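Local coordinates for ribosome maturation protein SDO1 homolog (PDB 2WBM) that probably binds the ribosome and takes part in its maturation, as an archaeal homologue of the Shwachman-Bodian-Diamond syndrome protein, at residues I189-G193 and E194-S198. Sequence-based numbering, arbitrary orientation.
Sequences IKIPG and EMAGS. Unlike the reference sequence in segment 194-198: M195 (reference Arg).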
ATOM      1  N   ILE A 189      26.300   7.256   8.695  1.00 12.63           N
ATOM      2  CA  ILE A 189      26.139   8.639   9.127  1.00 15.06           C
ATOM      3  C   ILE A 189      27.011   8.887  10.345  1.00 16.14           C
ATOM      4  O   ILE A 189      27.326   7.958  11.097  1.00 17.67           O
ATOM      5  CB  ILE A 189      24.647   8.989   9.431  1.00 16.93           C
ATOM      6  CG1 ILE A 189      24.179   8.343  10.748  1.00 19.85           C
ATOM      7  CG2 ILE A 189      23.737   8.546   8.274  1.00 17.94           C
ATOM      8  CD1 ILE A 189      22.792   8.785  11.199  1.00 26.99           C
ATOM      9  N   LYS A 190      27.422  10.135  10.508  1.00 12.79           N
ATOM     10  CA  LYS A 190      28.207  10.565  11.656  0.50 14.12           C
ATOM     11  C   LYS A 190      27.543  11.822  12.196  1.00 15.23           C
ATOM     12  O   LYS A 190      27.405  12.809  11.456  1.00 14.88           O
ATOM     13  CB  LYS A 190      29.639  10.871  11.209  0.50 14.11           C
ATOM     14  CG  LYS A 190      30.595  11.273  12.321  0.50 15.63           C
ATOM     15  CD  LYS A 190      31.970  11.585  11.740  0.50 20.19           C
ATOM     16  CE  LYS A 190      33.025  11.670  12.820  0.50 19.77           C
ATOM     17  NZ  LYS A 190      32.738  12.751  13.791  0.50 16.55           N
ATOM     18  N   ILE A 191      27.141  11.793  13.455  1.00 15.74           N
ATOM     19  CA  ILE A 191      26.509  12.972  14.028  1.00 17.18           C
ATOM     20  C   ILE A 191      27.054  13.253  15.427  1.00 14.71           C
ATOM     21  O   ILE A 191      27.577  12.359  16.096  1.00 12.97           O
ATOM     22  CB  ILE A 191      24.972  12.818  14.082  1.00 17.83           C
ATOM     23  CG1 ILE A 191      24.590  11.609  14.927  1.00 17.50           C
ATOM     24  CG2 ILE A 191      24.357  12.718  12.667  1.00 22.79           C
ATOM     25  CD1 ILE A 191      23.258  11.776  15.581  1.00 23.38           C
ATOM     26  N   PRO A 192      26.915  14.500  15.889  1.00 13.72           N
ATOM     27  CA  PRO A 192      27.419  14.797  17.219  1.00 13.22           C
ATOM     28  C   PRO A 192      26.695  13.953  18.262  1.00 13.65           C
ATOM     29  O   PRO A 192      25.524  13.615  18.075  1.00 14.26           O
ATOM     30  CB  PRO A 192      27.063  16.268  17.410  1.00 11.84           C
ATOM     31  CG  PRO A 192      26.710  16.786  16.043  1.00 14.27           C
ATOM     32  CD  PRO A 192      26.162  15.623  15.308  1.00 15.27           C
ATOM     33  N   GLY A 193      27.400  13.601  19.333  1.00 14.97           N
ATOM     34  CA  GLY A 193      26.857  12.728  20.381  1.00 16.26           C
ATOM     35  C   GLY A 193      25.567  13.221  21.015  1.00 15.17           C
ATOM     36  O   GLY A 193      24.703  12.413  21.374  1.00 16.70           O
ATOM     37  N   GLU A 194      25.434  14.539  21.134  1.00 14.08           N
ATOM     38  CA  GLU A 194      24.247  15.201  21.705  1.00 14.29           C
ATOM     39  C   GLU A 194      22.963  14.879  20.938  1.00 14.43           C
ATOM     40  O   GLU A 194      21.863  14.939  21.495  1.00 15.96           O
ATOM     41  CB  GLU A 194      24.427  16.722  21.694  1.00 13.08           C
ATOM     42  CG  GLU A 194      25.549  17.262  22.586  1.00 15.54           C
ATOM     43  CD  GLU A 194      26.920  17.300  21.904  1.00 18.32           C
ATOM     44  OE1 GLU A 194      27.125  16.610  20.875  1.00 14.07           O
ATOM     45  OE2 GLU A 194      27.801  18.023  22.416  1.00 23.44           O
ATOM     46  N   MET A 195      23.121  14.560  19.657  1.00 12.06           N
ATOM     47  CA  MET A 195      21.997  14.358  18.747  1.00 13.86           C
ATOM     48  C   MET A 195      21.660  12.886  18.510  1.00 12.71           C
ATOM     49  O   MET A 195      20.744  12.569  17.738  1.00 13.18           O
ATOM     50  CB  MET A 195      22.284  15.059  17.403  1.00 13.54           C
ATOM     51  CG  MET A 195      22.363  16.601  17.512  1.00 12.35           C
ATOM     52  SD  MET A 195      20.955  17.349  18.346  1.00 24.89           S
ATOM     53  CE  MET A 195      19.624  17.013  17.200  1.00 20.08           C
ATOM     54  N   ALA A 196      22.389  11.983  19.156  1.00 13.98           N
ATOM     55  CA  ALA A 196      22.216  10.567  18.851  1.00 14.31           C
ATOM     56  C   ALA A 196      20.819  10.059  19.226  1.00 17.03           C
ATOM     57  O   ALA A 196      20.165   9.387  18.414  1.00 17.48           O
ATOM     58  CB  ALA A 196      23.296   9.711  19.499  1.00 15.15           C
ATOM     59  N   GLY A 197      20.381  10.382  20.441  1.00 16.71           N
ATOM     60  CA  GLY A 197      19.025  10.049  20.897  1.00 18.57           C
ATOM     61  C   GLY A 197      17.969  10.542  19.918  1.00 20.37           C
ATOM     62  O   GLY A 197      17.106   9.777  19.482  1.00 20.80           O
ATOM     63  N   SER A 198      18.057  11.821  19.555  1.00 18.61           N
ATOM     64  CA  SER A 198      17.141  12.437  18.587  1.00 18.72           C
ATOM     65  C   SER A 198      17.200  11.829  17.190  1.00 16.91           C
ATOM     66  O   SER A 198      16.165  11.682  16.538  1.00 15.94           O
ATOM     67  CB  SER A 198      17.405  13.942  18.483  1.00 18.12           C
ATOM     68  OG  SER A 198      17.055  14.597  19.682  1.00 22.21           O
TER
HETATM   69  O   HOH W   1      22.331  11.490  22.659  1.00 18.33           O
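I191 meets M195 and A196 where the chain leaves strand 181-191 in an extended form, bends at P192 and coils through G193, E194 and M195 into helix 196-206. Two i to i+3 backbone bonds fix the bend: M195 N donates to P192 O at 3.0 Å, and A196 N to G193 O at 3.2 Å, the latter nearly straight at the hydrogen (166°). Both donors stand above the plane of the carbonyl they meet. G193 O has a further donor, a water that also accepts from G197 N and so bridges the carbonyl and the amide at the start of the helix.

CG1 of I191 lies between its backbone N and carbonyl carbon (chi1 60°), which carries CD1 across the bend. This methyl lies 3.4 Å from M195 O and 3.9 Å from M195 CB. A branched aliphatic chain suits this buried place, touching the helix start as well as W220 of the neighbouring antiparallel strand 220-227; the small A196 suits the close approach of I191 CD1 to A196 CA (3.6 Å), and its methyl touches W220. P192, whose ring fixes phi near -61°, suits the corner and accepts through its carbonyl. E194 is solvent-exposed, and its chain folds back at chi2 to bring OE1 within 3.5 Å of P192 CB, a van der Waals contact. M195, which stands where the reference sequence has arginine, meets I191 and P192 through its CB; its thioether bends away and the side chain touches L241 of helix 231-241.

This tight beta-to-alpha turn, with consecutive i to i+3 bonds leading into the helix, joins strand to helix in the alpha/beta C-terminal domain of the SBDS family, where the helix packs against the antiparallel sheet.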